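Local coordinates for protein phosphoserine aminotransferase (Bacillus alcalophilus, PDB 1W23) that catalyses the reversible, pyridoxal-phosphate-dependent transamination between O-phosphoserine and 2-oxoglutarate in L-serine biosynthesis, and the matching reaction of 4-phosphohydroxythreonine, at residues Phe7-Ser12 / Ser336-Val341; Ser12-Pro17 / Arg248-Trp253; Gly91-Tyr96 / Gln137-Asp142; Asn95-Gly100 / Ser129-Ser134. All coordinates share one frame; numbering follows the deposited sequence. Where two conformers were deposited one is given.

Contact 1: residues Phe7-Ser12 / Ser336-Val341; sequences FNAGPS and SIYNAV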
loop_
_atom_site.group_PDB
_atom_site.type_symbol
_atom_site.label_atom_id
_atom_site.label_comp_id
_atom_site.label_asym_id
_atom_site.label_seq_id
_atom_site.Cartn_x
_atom_site.Cartn_y
_atom_site.Cartn_z
ATOM N N PHE A 7 -10.941 -0.475 -20.749
ATOM C CA PHE A 7 -9.997 0.582 -21.101
ATOM C C PHE A 7 -9.704 1.506 -19.922
ATOM O O PHE A 7 -9.273 2.646 -20.102
ATOM C CB PHE A 7 -10.524 1.383 -22.295
ATOM C CG PHE A 7 -10.489 0.643 -23.611
ATOM C CD1 PHE A 7 -11.571 -0.056 -24.092
ATOM C CD2 PHE A 7 -9.337 0.635 -24.395
ATOM C CE1 PHE A 7 -11.527 -0.715 -25.301
ATOM C CE2 PHE A 7 -9.292 -0.015 -25.616
ATOM C CZ PHE A 7 -10.389 -0.703 -26.063
ATOM N N ASN A 8 -9.845 1.001 -18.706
ATOM C CA ASN A 8 -9.545 1.811 -17.524
ATOM C C ASN A 8 -8.091 2.274 -17.498
ATOM O O ASN A 8 -7.150 1.552 -17.880
ATOM C CB ASN A 8 -9.835 0.990 -16.243
ATOM C CG ASN A 8 -11.273 1.047 -15.833
ATOM O OD1 ASN A 8 -11.974 2.028 -16.100
ATOM N ND2 ASN A 8 -11.739 0.015 -15.140
ATOM N N ALA A 9 -7.914 3.514 -17.006
ATOM C CA ALA A 9 -6.629 4.208 -17.024
ATOM C C ALA A 9 -5.738 3.919 -15.821
ATOM O O ALA A 9 -4.603 4.356 -15.832
ATOM C CB ALA A 9 -6.859 5.719 -17.144
ATOM N N GLY A 10 -6.253 3.272 -14.790
ATOM C CA GLY A 10 -5.432 3.006 -13.621
ATOM C C GLY A 10 -6.264 3.001 -12.361
ATOM O O GLY A 10 -6.919 4.047 -12.047
ATOM N N PRO A 11 -6.318 1.925 -11.576
ATOM C CA PRO A 11 -5.970 0.576 -11.956
ATOM C C PRO A 11 -6.696 0.150 -13.256
ATOM O O PRO A 11 -7.511 0.894 -13.791
ATOM C CB PRO A 11 -6.401 -0.263 -10.742
ATOM C CG PRO A 11 -6.377 0.709 -9.632
ATOM C CD PRO A 11 -6.956 1.977 -10.232
ATOM N N SER A 12 -6.273 -0.966 -13.779
ATOM C CA SER A 12 -6.533 -1.316 -15.164
ATOM C C SER A 12 -6.605 -2.810 -15.360
ATOM O O SER A 12 -6.463 -3.616 -14.428
ATOM C CB SER A 12 -5.442 -0.711 -16.046
ATOM O OG SER A 12 -4.172 -1.156 -15.676
ATOM N N SER A 336 -7.082 3.686 -22.817
ATOM C CA SER A 336 -5.869 3.170 -22.183
ATOM C C SER A 336 -5.706 1.720 -22.607
ATOM O O SER A 336 -6.609 0.907 -22.464
ATOM C CB SER A 336 -5.938 3.338 -20.684
ATOM O OG SER A 336 -6.006 4.711 -20.317
ATOM N N ILE A 337 -4.538 1.447 -23.209
ATOM C CA ILE A 337 -4.211 0.208 -23.892
ATOM C C ILE A 337 -2.887 -0.361 -23.384
ATOM O O ILE A 337 -1.972 -0.698 -24.102
ATOM C CB ILE A 337 -4.243 0.408 -25.433
ATOM C CG1 ILE A 337 -3.392 1.584 -25.903
ATOM C CG2 ILE A 337 -5.675 0.529 -25.906
ATOM C CD1 ILE A 337 -3.211 1.623 -27.423
ATOM N N TYR A 338 -2.799 -0.466 -22.051
ATOM C CA TYR A 338 -1.674 -1.062 -21.368
ATOM C C TYR A 338 -1.460 -2.495 -21.793
ATOM O O TYR A 338 -2.295 -3.087 -22.496
ATOM C CB TYR A 338 -1.938 -0.980 -19.857
ATOM C CG TYR A 338 -2.177 0.431 -19.355
ATOM C CD1 TYR A 338 -3.300 0.733 -18.603
ATOM C CD2 TYR A 338 -1.319 1.470 -19.596
ATOM C CE1 TYR A 338 -3.542 1.982 -18.125
ATOM C CE2 TYR A 338 -1.530 2.732 -19.112
ATOM C CZ TYR A 338 -2.645 2.994 -18.356
ATOM O OH TYR A 338 -2.851 4.296 -17.905
ATOM N N ASN A 339 -0.371 -3.099 -21.340
ATOM C CA ASN A 339 0.057 -4.426 -21.819
ATOM C C ASN A 339 -1.082 -5.456 -21.864
ATOM O O ASN A 339 -1.176 -6.199 -22.844
ATOM C CB ASN A 339 1.097 -4.980 -20.861
ATOM C CG ASN A 339 2.484 -4.364 -20.954
ATOM O OD1 ASN A 339 2.779 -3.573 -21.845
ATOM N ND2 ASN A 339 3.366 -4.750 -20.027
ATOM N N ALA A 340 -1.890 -5.524 -20.811
ATOM C CA ALA A 340 -2.876 -6.602 -20.701
ATOM C C ALA A 340 -4.185 -6.347 -21.425
ATOM O O ALA A 340 -5.023 -7.254 -21.473
ATOM C CB ALA A 340 -3.136 -6.931 -19.252
ATOM N N VAL A 341 -4.399 -5.181 -21.990
ATOM C CA VAL A 341 -5.627 -4.962 -22.745
ATOM C C VAL A 341 -5.593 -5.832 -23.989
ATOM O O VAL A 341 -4.640 -5.736 -24.781
ATOM C CB VAL A 341 -5.821 -3.465 -23.070
ATOM C CG1 VAL A 341 -7.003 -3.264 -23.989
ATOM C CG2 VAL A 341 -5.948 -2.638 -21.793
HETATM O O HOH W 1 -8.682 5.315 -20.320
#
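Y338 and A9 are joined by the one direct hydrogen bond of this contact. Y338 OH donates to A9 O at 2.7 Å, and the donor sits 34° out of the carbonyl plane. The same hydroxyl is also bonded to N298 ND2. The carbonyl of A9 comes in at the edge of the tyrosine ring, near its plane. S12 lies against the same ring, its OG 3.6 Å from Y338 CD1, while that hydroxyl is hydrogen-bonded to Q195 O. This is the tight part. Y338 CG lies anti to its carbonyl carbon (chi1 -57°), and this aims the ring at the 7-12 loop. A phenylalanine here has no hydroxyl, and A9 O and N298 ND2 would probably both be left without this partner.

Both segments are loops, one following strand 5-6 and the other strand 333-336. They meet beside the cofactor site of this class-V aminotransferase. The Y338 side chain touches K196, the lysine that can carry the cofactor, and T152, a cofactor-binding residue. Residues 338-341 form a type I beta turn, closed by V341 N to Y338 O.

F7 is buried too, and also packs on A345 and L349 of helix 343-359. Its CD2 lies 3.4 Å from S336 O, which has no hydrogen-bond partner. I337 CG2 approaches the ring edge, 3.7 Å from F7 CE2. The fit is looser at V341, whose CG1 stands 4.3 Å from F7 CE2. The one water of the contact sits by S336 OG. It is hydrogen-bonded to F7 O (2.7 Å) and to S336 OG, which also has N298 as a partner.

Contact 2: residues Ser12-Pro17 / Arg248-Trp253; sequences SALPKP and RNVLDW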
loop_
_atom_site.group_PDB
_atom_site.type_symbol
_atom_site.label_atom_id
_atom_site.label_comp_id
_atom_site.label_asym_id
_atom_site.label_seq_id
_atom_site.Cartn_x
_atom_site.Cartn_y
_atom_site.Cartn_z
ATOM N N SER A 12 -6.273 -0.966 -13.779
ATOM C CA SER A 12 -6.533 -1.316 -15.164
ATOM C C SER A 12 -6.605 -2.810 -15.360
ATOM O O SER A 12 -6.463 -3.616 -14.428
ATOM C CB SER A 12 -5.442 -0.711 -16.046
ATOM O OG SER A 12 -4.172 -1.156 -15.676
ATOM N N ALA A 13 -6.840 -3.201 -16.605
ATOM C CA ALA A 13 -6.920 -4.618 -16.955
ATOM C C ALA A 13 -5.661 -5.362 -16.508
ATOM O O ALA A 13 -4.538 -4.874 -16.698
ATOM C CB ALA A 13 -7.069 -4.758 -18.485
ATOM N N LEU A 14 -5.836 -6.558 -16.002
ATOM C CA LEU A 14 -4.749 -7.492 -15.680
ATOM C C LEU A 14 -4.802 -8.673 -16.631
ATOM O O LEU A 14 -5.875 -8.953 -17.204
ATOM C CB LEU A 14 -4.816 -7.884 -14.200
ATOM C CG LEU A 14 -4.543 -6.744 -13.207
ATOM C CD1 LEU A 14 -4.934 -7.121 -11.785
ATOM C CD2 LEU A 14 -3.077 -6.355 -13.171
ATOM N N PRO A 15 -3.695 -9.373 -16.821
ATOM C CA PRO A 15 -3.751 -10.575 -17.650
ATOM C C PRO A 15 -4.574 -11.626 -16.931
ATOM O O PRO A 15 -4.313 -11.964 -15.785
ATOM C CB PRO A 15 -2.313 -10.954 -17.848
ATOM C CG PRO A 15 -1.543 -10.251 -16.769
ATOM C CD PRO A 15 -2.352 -9.125 -16.283
ATOM N N LYS A 16 -5.581 -12.170 -17.621
ATOM C CA LYS A 16 -6.458 -13.166 -16.966
ATOM C C LYS A 16 -5.660 -14.329 -16.334
ATOM O O LYS A 16 -6.036 -14.723 -15.246
ATOM C CB LYS A 16 -7.484 -13.670 -17.955
ATOM C CG LYS A 16 -8.566 -14.503 -17.330
ATOM C CD LYS A 16 -9.524 -13.684 -16.485
ATOM C CE LYS A 16 -10.500 -12.950 -17.394
ATOM N NZ LYS A 16 -11.601 -12.289 -16.623
ATOM N N PRO A 17 -4.599 -14.861 -16.935
ATOM C CA PRO A 17 -3.919 -15.986 -16.259
ATOM C C PRO A 17 -3.396 -15.613 -14.893
ATOM O O PRO A 17 -3.336 -16.486 -14.009
ATOM C CB PRO A 17 -2.796 -16.385 -17.213
ATOM C CG PRO A 17 -3.140 -15.764 -18.479
ATOM C CD PRO A 17 -4.090 -14.653 -18.309
ATOM N N ARG A 248 4.300 -10.352 -9.129
ATOM C CA ARG A 248 5.023 -11.527 -9.562
ATOM C C ARG A 248 4.226 -12.260 -10.631
ATOM O O ARG A 248 4.777 -12.654 -11.676
ATOM C CB ARG A 248 5.341 -12.384 -8.314
ATOM C CG ARG A 248 6.323 -13.545 -8.549
ATOM C CD ARG A 248 5.792 -14.753 -9.349
ATOM N NE ARG A 248 4.536 -15.281 -8.758
ATOM C CZ ARG A 248 4.520 -16.198 -7.823
ATOM N NH1 ARG A 248 5.627 -16.781 -7.364
ATOM N NH2 ARG A 248 3.327 -16.566 -7.298
ATOM N N ASN A 249 2.940 -12.538 -10.356
ATOM C CA ASN A 249 2.125 -13.267 -11.332
ATOM C C ASN A 249 2.053 -12.544 -12.666
ATOM O O ASN A 249 2.118 -13.217 -13.741
ATOM C CB ASN A 249 0.719 -13.485 -10.790
ATOM C CG ASN A 249 0.617 -14.498 -9.687
ATOM O OD1 ASN A 249 1.616 -15.028 -9.176
ATOM N ND2 ASN A 249 -0.645 -14.834 -9.366
ATOM N N VAL A 250 1.911 -11.240 -12.692
ATOM C CA VAL A 250 1.880 -10.480 -13.962
ATOM C C VAL A 250 3.200 -10.587 -14.677
ATOM O O VAL A 250 3.248 -10.797 -15.896
ATOM C CB VAL A 250 1.467 -9.019 -13.691
ATOM C CG1 VAL A 250 1.639 -8.194 -14.976
ATOM C CG2 VAL A 250 0.033 -8.958 -13.208
ATOM N N LEU A 251 4.312 -10.456 -13.948
ATOM C CA LEU A 251 5.631 -10.564 -14.581
ATOM C C LEU A 251 5.846 -11.963 -15.177
ATOM O O LEU A 251 6.457 -12.099 -16.246
ATOM C CB LEU A 251 6.740 -10.239 -13.578
ATOM C CG LEU A 251 6.742 -8.823 -13.008
ATOM C CD1 LEU A 251 7.697 -8.752 -11.824
ATOM C CD2 LEU A 251 7.158 -7.848 -14.084
ATOM N N ASP A 252 5.374 -12.998 -14.522
ATOM C CA ASP A 252 5.462 -14.369 -15.087
ATOM C C ASP A 252 4.721 -14.413 -16.424
ATOM O O ASP A 252 5.223 -15.054 -17.369
ATOM C CB ASP A 252 4.885 -15.404 -14.136
ATOM C CG ASP A 252 5.867 -16.132 -13.250
ATOM O OD1 ASP A 252 7.011 -16.351 -13.701
ATOM O OD2 ASP A 252 5.462 -16.492 -12.129
ATOM N N TRP A 253 3.583 -13.779 -16.533
ATOM C CA TRP A 253 2.831 -13.737 -17.802
ATOM C C TRP A 253 3.596 -12.953 -18.852
ATOM O O TRP A 253 3.696 -13.407 -20.016
ATOM C CB TRP A 253 1.436 -13.144 -17.527
ATOM C CG TRP A 253 0.693 -12.828 -18.761
ATOM C CD1 TRP A 253 -0.037 -13.688 -19.525
ATOM C CD2 TRP A 253 0.592 -11.543 -19.392
ATOM N NE1 TRP A 253 -0.592 -13.032 -20.603
ATOM C CE2 TRP A 253 -0.220 -11.700 -20.541
ATOM C CE3 TRP A 253 1.067 -10.260 -19.134
ATOM C CZ2 TRP A 253 -0.546 -10.659 -21.406
ATOM C CZ3 TRP A 253 0.757 -9.222 -19.981
ATOM C CH2 TRP A 253 -0.041 -9.428 -21.101
#
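W253 CG lies anti to the backbone N (chi1 169°), and chi2 of 83° turns the indole so that one face meets P15. V250 CG2 is anti to its carbonyl carbon and is directed at the ring of the same proline. P15 is thus held at two places. Its CB stands 3.3 Å from W253 CD2. This is a CH-pi contact, with P15 CB 3.5 Å from the centroid of the five-membered ring and 16° off the ring normal. P15 CG reaches the benzene half, 3.5 Å from W253 CE3. The other hold is apolar: P15 CD meets V250 CG2 at 3.9 Å, the two side chains crossing at about a right angle.

L14 and P17 extend the contact. In one of its two deposited conformers, L14 places CD2 near V250 CG2. L14 N is hydrogen-bonded to E38 of the second subunit. P17 CG comes obliquely to W253 CD1, at 3.9 Å. No hydrogen bond crosses between the segments.

Within 248-253, R248 grips N249 OD1 side-on, with NE and NH2 each 3.0 Å from that oxygen and the oxygen in the guanidinium plane. R248 NH1 is bonded to Q52 of helix 44-61. N249 ND2 is bonded to A18 O of helix 16-24, which adds a polar tie near the proline contact.

P15 is the N-cap residue of helix 16-24, so the contact sets the start of that helix against the flank of helix 241-256. V250 also packs on A18, and D252 forms a salt bridge with R21. Helix 241-256 also meets helix 44-61 through L251.

Contact 3: residues Gly91-Tyr96 / Gln137-Asp142; sequences GTIGNY and QLNEND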
loop_
_atom_site.group_PDB
_atom_site.type_symbol
_atom_site.label_atom_id
_atom_site.label_comp_id
_atom_site.label_asym_id
_atom_site.label_seq_id
_atom_site.Cartn_x
_atom_site.Cartn_y
_atom_site.Cartn_z
ATOM N N GLY A 91 21.973 23.886 -2.225
ATOM C CA GLY A 91 22.907 24.273 -3.271
ATOM C C GLY A 91 22.675 23.596 -4.600
ATOM O O GLY A 91 23.338 23.986 -5.559
ATOM N N THR A 92 21.753 22.629 -4.703
ATOM C CA THR A 92 21.477 21.909 -5.942
ATOM C C THR A 92 20.072 22.211 -6.411
ATOM O O THR A 92 19.258 22.782 -5.690
ATOM C CB THR A 92 21.722 20.374 -5.810
ATOM O OG1 THR A 92 20.729 19.812 -4.962
ATOM C CG2 THR A 92 23.091 20.056 -5.236
ATOM N N ILE A 93 19.780 21.767 -7.644
ATOM C CA ILE A 93 18.503 22.098 -8.312
ATOM C C ILE A 93 17.812 20.833 -8.762
ATOM O O ILE A 93 18.419 19.967 -9.379
ATOM C CB ILE A 93 18.798 22.995 -9.536
ATOM C CG1 ILE A 93 19.431 24.335 -9.101
ATOM C CG2 ILE A 93 17.563 23.208 -10.379
ATOM C CD1 ILE A 93 19.923 25.200 -10.289
ATOM N N GLY A 94 16.503 20.755 -8.484
ATOM C CA GLY A 94 15.688 19.673 -9.069
ATOM C C GLY A 94 15.173 20.149 -10.415
ATOM O O GLY A 94 14.333 21.054 -10.496
ATOM N N ASN A 95 15.734 19.609 -11.494
ATOM C CA ASN A 95 15.460 20.084 -12.853
ATOM C C ASN A 95 14.452 19.158 -13.526
ATOM O O ASN A 95 14.673 17.941 -13.522
ATOM C CB ASN A 95 16.783 20.134 -13.641
ATOM C CG ASN A 95 16.728 21.035 -14.853
ATOM O OD1 ASN A 95 15.688 21.661 -15.126
ATOM N ND2 ASN A 95 17.860 21.144 -15.585
ATOM N N TYR A 96 13.362 19.693 -14.038
ATOM C CA TYR A 96 12.206 18.921 -14.540
ATOM C C TYR A 96 11.949 19.245 -15.990
ATOM O O TYR A 96 11.976 20.402 -16.411
ATOM C CB TYR A 96 10.909 19.308 -13.711
ATOM C CG TYR A 96 10.982 18.597 -12.350
ATOM C CD1 TYR A 96 11.814 19.105 -11.359
ATOM C CD2 TYR A 96 10.292 17.430 -12.070
ATOM C CE1 TYR A 96 11.923 18.493 -10.129
ATOM C CE2 TYR A 96 10.412 16.760 -10.835
ATOM C CZ TYR A 96 11.215 17.299 -9.869
ATOM O OH TYR A 96 11.418 16.670 -8.662
ATOM N N GLN A 137 17.535 22.808 -20.980
ATOM C CA GLN A 137 18.365 23.770 -20.270
ATOM C C GLN A 137 18.816 23.092 -18.960
ATOM O O GLN A 137 18.022 22.869 -18.042
ATOM C CB GLN A 137 17.629 25.070 -20.016
ATOM C CG GLN A 137 17.116 25.673 -21.335
ATOM C CD GLN A 137 18.189 25.769 -22.423
ATOM O OE1 GLN A 137 18.101 25.377 -23.594
ATOM N NE2 GLN A 137 19.336 26.351 -22.035
ATOM N N LEU A 138 20.102 22.770 -18.922
ATOM C CA LEU A 138 20.730 22.035 -17.844
ATOM C C LEU A 138 21.570 22.962 -16.985
ATOM O O LEU A 138 22.085 24.003 -17.480
ATOM C CB LEU A 138 21.560 20.893 -18.407
ATOM C CG LEU A 138 20.857 19.924 -19.357
ATOM C CD1 LEU A 138 21.847 18.877 -19.860
ATOM C CD2 LEU A 138 19.604 19.342 -18.682
ATOM N N ASN A 139 21.756 22.588 -15.711
ATOM C CA ASN A 139 22.520 23.411 -14.780
ATOM C C ASN A 139 23.635 22.566 -14.207
ATOM O O ASN A 139 23.417 21.371 -13.910
ATOM C CB ASN A 139 21.652 23.924 -13.602
ATOM C CG ASN A 139 20.425 24.644 -14.109
ATOM O OD1 ASN A 139 20.521 25.762 -14.636
ATOM N ND2 ASN A 139 19.262 24.015 -14.008
ATOM N N GLU A 140 24.819 23.158 -14.018
ATOM C CA GLU A 140 25.952 22.412 -13.442
ATOM C C GLU A 140 25.620 21.822 -12.042
ATOM O O GLU A 140 26.174 20.770 -11.689
ATOM C CB GLU A 140 27.149 23.333 -13.389
ATOM C CG GLU A 140 27.103 24.614 -12.462
ATOM C CD GLU A 140 28.515 25.238 -12.448
ATOM O OE1 GLU A 140 28.981 26.221 -13.154
ATOM O OE2 GLU A 140 29.259 24.648 -11.566
ATOM N N ASN A 141 24.766 22.525 -11.314
ATOM C CA ASN A 141 24.414 22.092 -9.966
ATOM C C ASN A 141 23.065 21.391 -9.940
ATOM O O ASN A 141 22.420 21.329 -8.866
ATOM C CB ASN A 141 24.466 23.273 -8.990
ATOM C CG ASN A 141 23.504 24.408 -9.319
ATOM O OD1 ASN A 141 23.371 24.763 -10.508
ATOM N ND2 ASN A 141 22.869 25.026 -8.332
ATOM N N ASP A 142 22.582 20.851 -11.061
ATOM C CA ASP A 142 21.417 19.966 -11.018
ATOM C C ASP A 142 21.678 18.792 -10.091
ATOM O O ASP A 142 22.691 18.079 -10.196
ATOM C CB ASP A 142 21.062 19.435 -12.407
ATOM C CG ASP A 142 20.419 20.439 -13.323
ATOM O OD1 ASP A 142 19.835 21.455 -12.859
ATOM O OD2 ASP A 142 20.453 20.196 -14.565
#
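N95 ND2 spends its hydrogens on two acceptors across the contact. It donates to Q137 O at 3.0 Å, nearly straight at 176°, in the carbonyl plane and on a lone pair. It also donates to D142 OD2 at 2.9 Å, on the syn side of the carboxylate but 33° out of its plane. N95 CG is anti to the backbone N (chi1 -160°), which carries the amide toward 137-142. The other end of this amide, N95 OD1, is bonded to H117.

D142 collects donors at both oxygens. OD2 takes the backbone N of N139 at 3.0 Å, from the face opposite to N95 ND2, and H166 NE2 is a further partner. OD1 takes N139 ND2 at 2.9 Å. The carboxylate thus ties N139, N95 and H166 together, and the nearby histidine would probably steady its negative charge. With an alanine here, H166 and both N139 donors would probably be left without this acceptor, while N95 ND2 would keep its bond to Q137 O.

The outer end is held by N141. Its ND2 donates almost linearly to G91 O at 3.0 Å, and its backbone O receives I93 N at 2.9 Å. I93 CD1 lies against the N141 amide, 3.5 Å from N141 OD1.

Residues 139-142 make a type I beta turn, closed by D142 N to N139 O. The turn leads into strand 142-148, which runs parallel to strand 93-98 from the I93-D142 bridge onward. Such neighbouring parallel strands belong to the central, mostly parallel sheet of the fold-type I aminotransferase large domain.

Contact 4: residues Asn95-Gly100 / Ser129-Ser134; sequences NYVLTG and SIPDFS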
loop_
_atom_site.group_PDB
_atom_site.type_symbol
_atom_site.label_atom_id
_atom_site.label_comp_id
_atom_site.label_asym_id
_atom_site.label_seq_id
_atom_site.Cartn_x
_atom_site.Cartn_y
_atom_site.Cartn_z
ATOM N N ASN A 95 15.734 19.609 -11.494
ATOM C CA ASN A 95 15.460 20.084 -12.853
ATOM C C ASN A 95 14.452 19.158 -13.526
ATOM O O ASN A 95 14.673 17.941 -13.522
ATOM C CB ASN A 95 16.783 20.134 -13.641
ATOM C CG ASN A 95 16.728 21.035 -14.853
ATOM O OD1 ASN A 95 15.688 21.661 -15.126
ATOM N ND2 ASN A 95 17.860 21.144 -15.585
ATOM N N TYR A 96 13.362 19.693 -14.038
ATOM C CA TYR A 96 12.206 18.921 -14.540
ATOM C C TYR A 96 11.949 19.245 -15.990
ATOM O O TYR A 96 11.976 20.402 -16.411
ATOM C CB TYR A 96 10.909 19.308 -13.711
ATOM C CG TYR A 96 10.982 18.597 -12.350
ATOM C CD1 TYR A 96 11.814 19.105 -11.359
ATOM C CD2 TYR A 96 10.292 17.430 -12.070
ATOM C CE1 TYR A 96 11.923 18.493 -10.129
ATOM C CE2 TYR A 96 10.412 16.760 -10.835
ATOM C CZ TYR A 96 11.215 17.299 -9.869
ATOM O OH TYR A 96 11.418 16.670 -8.662
ATOM N N VAL A 97 11.588 18.215 -16.764
ATOM C CA VAL A 97 11.062 18.366 -18.102
ATOM C C VAL A 97 9.552 18.199 -18.001
ATOM O O VAL A 97 9.056 17.139 -17.570
ATOM C CB VAL A 97 11.651 17.382 -19.112
ATOM C CG1 VAL A 97 11.081 17.600 -20.523
ATOM C CG2 VAL A 97 13.170 17.447 -19.157
ATOM N N LEU A 98 8.793 19.229 -18.373
ATOM C CA LEU A 98 7.353 19.190 -18.265
ATOM C C LEU A 98 6.697 18.711 -19.570
ATOM O O LEU A 98 6.787 19.408 -20.592
ATOM C CB LEU A 98 6.774 20.547 -17.910
ATOM C CG LEU A 98 7.252 21.133 -16.544
ATOM C CD1 LEU A 98 6.572 22.478 -16.281
ATOM C CD2 LEU A 98 6.985 20.157 -15.401
ATOM N N THR A 99 6.068 17.522 -19.529
ATOM C CA THR A 99 5.384 16.977 -20.678
ATOM C C THR A 99 3.945 16.605 -20.379
ATOM O O THR A 99 3.253 16.033 -21.230
ATOM C CB THR A 99 6.134 15.800 -21.313
ATOM O OG1 THR A 99 6.575 14.868 -20.278
ATOM C CG2 THR A 99 7.394 16.257 -22.042
ATOM N N GLY A 100 3.424 16.931 -19.195
ATOM C CA GLY A 100 2.023 16.766 -18.873
ATOM C C GLY A 100 1.747 17.132 -17.445
ATOM O O GLY A 100 2.579 17.726 -16.746
ATOM N N SER A 129 3.312 17.303 -27.474
ATOM C CA SER A 129 4.556 16.669 -27.916
ATOM C C SER A 129 5.584 16.603 -26.796
ATOM O O SER A 129 5.513 17.268 -25.776
ATOM C CB SER A 129 5.152 17.446 -29.090
ATOM O OG SER A 129 5.636 18.712 -28.724
ATOM N N ILE A 130 6.603 15.786 -27.075
ATOM C CA ILE A 130 7.816 15.776 -26.248
ATOM C C ILE A 130 8.783 16.786 -26.793
ATOM O O ILE A 130 9.011 16.797 -28.029
ATOM C CB ILE A 130 8.426 14.370 -26.276
ATOM C CG1 ILE A 130 7.410 13.247 -25.932
ATOM C CG2 ILE A 130 9.684 14.274 -25.412
ATOM C CD1 ILE A 130 6.702 13.423 -24.604
ATOM N N PRO A 131 9.388 17.673 -26.000
ATOM C CA PRO A 131 10.379 18.639 -26.551
ATOM C C PRO A 131 11.591 17.917 -27.050
ATOM O O PRO A 131 12.024 16.858 -26.593
ATOM C CB PRO A 131 10.710 19.515 -25.343
ATOM C CG PRO A 131 10.348 18.707 -24.172
ATOM C CD PRO A 131 9.203 17.825 -24.552
ATOM N N ASP A 132 12.232 18.520 -28.076
ATOM C CA ASP A 132 13.490 18.105 -28.601
ATOM C C ASP A 132 14.534 18.209 -27.489
ATOM O O ASP A 132 14.592 19.199 -26.776
ATOM C CB ASP A 132 13.849 19.066 -29.735
ATOM C CG ASP A 132 13.044 19.019 -30.999
ATOM O OD1 ASP A 132 13.210 19.956 -31.829
ATOM O OD2 ASP A 132 12.306 18.040 -31.205
ATOM N N PHE A 133 15.405 17.205 -27.379
ATOM C CA PHE A 133 16.377 17.184 -26.324
ATOM C C PHE A 133 17.348 18.349 -26.436
ATOM O O PHE A 133 17.933 18.740 -25.403
ATOM C CB PHE A 133 17.148 15.877 -26.359
ATOM C CG PHE A 133 16.265 14.644 -26.138
ATOM C CD1 PHE A 133 16.753 13.380 -26.455
ATOM C CD2 PHE A 133 14.975 14.690 -25.637
ATOM C CE1 PHE A 133 16.019 12.206 -26.311
ATOM C CE2 PHE A 133 14.213 13.533 -25.508
ATOM C CZ PHE A 133 14.717 12.295 -25.823
ATOM N N SER A 134 17.554 18.890 -27.635
ATOM C CA SER A 134 18.374 20.077 -27.830
ATOM C C SER A 134 17.812 21.284 -27.061
ATOM O O SER A 134 18.564 22.260 -26.866
ATOM C CB SER A 134 18.516 20.394 -29.340
ATOM O OG SER A 134 17.276 20.671 -29.941
HETATM O O HOH W 2 3.324 15.950 -23.932
#
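T99 and P131 meet methyl to ring. T99 CG2 stands 3.5 Å from P131 CD, closer than a usual carbon-carbon contact, and the two side chains cross at about a right angle. T99 chi1 of 46° sets CG2 anti to the carbonyl carbon, which brings the methyl to P131, and leaves OG1 on another branch, hydrogen-bonded to N151 OD1. I130 comes to the same methyl obliquely, with its CD1 3.9 Å from T99 CG2. The methyl is thus shared by two neighbouring residues of the 129-134 loop.

V97 continues the apolar line along the strand. Its CG1 meets P131 CG at 3.9 Å, the side chains again oblique.

V97 and T99 lie on and just past the end of strand 93-98, in the seven-stranded mixed sheet. G100 is at the N-cap position of helix 101-111, whose W102 binds the cofactor. The loop 129-134 runs between strands 115-121 and 142-148, the two sheet neighbours of 93-98. P131 also packs on A120 of strand 115-121.

The backbones have no direct hydrogen bond. A water hydrogen-bonded to T99 O (2.7 Å) and S129 O (3.2 Å) links them. S129 O also accepts from T122 OG1.

In the fold
From the N terminus, the first loop to open is that of contact 1, which closes when residues 336-341 return to 7-12. Contact 2 starts at once, sharing S12, and closes earlier, at 248-253. It therefore lies within the first loop. The two touch, A340 packing on L14 and P15, and both reach the second subunit. They tie the N-terminal loop to the loop before helix 343-359 and to helix 241-256. Contacts 3 and 4 fall inside both long loops. They start from overlapping segments and share N95 and Y96. Contact 4 closes first, at 129-134, and contact 3 follows at 137-142. Both tie strand 93-98 to the chain between strands 115-121 and 142-148.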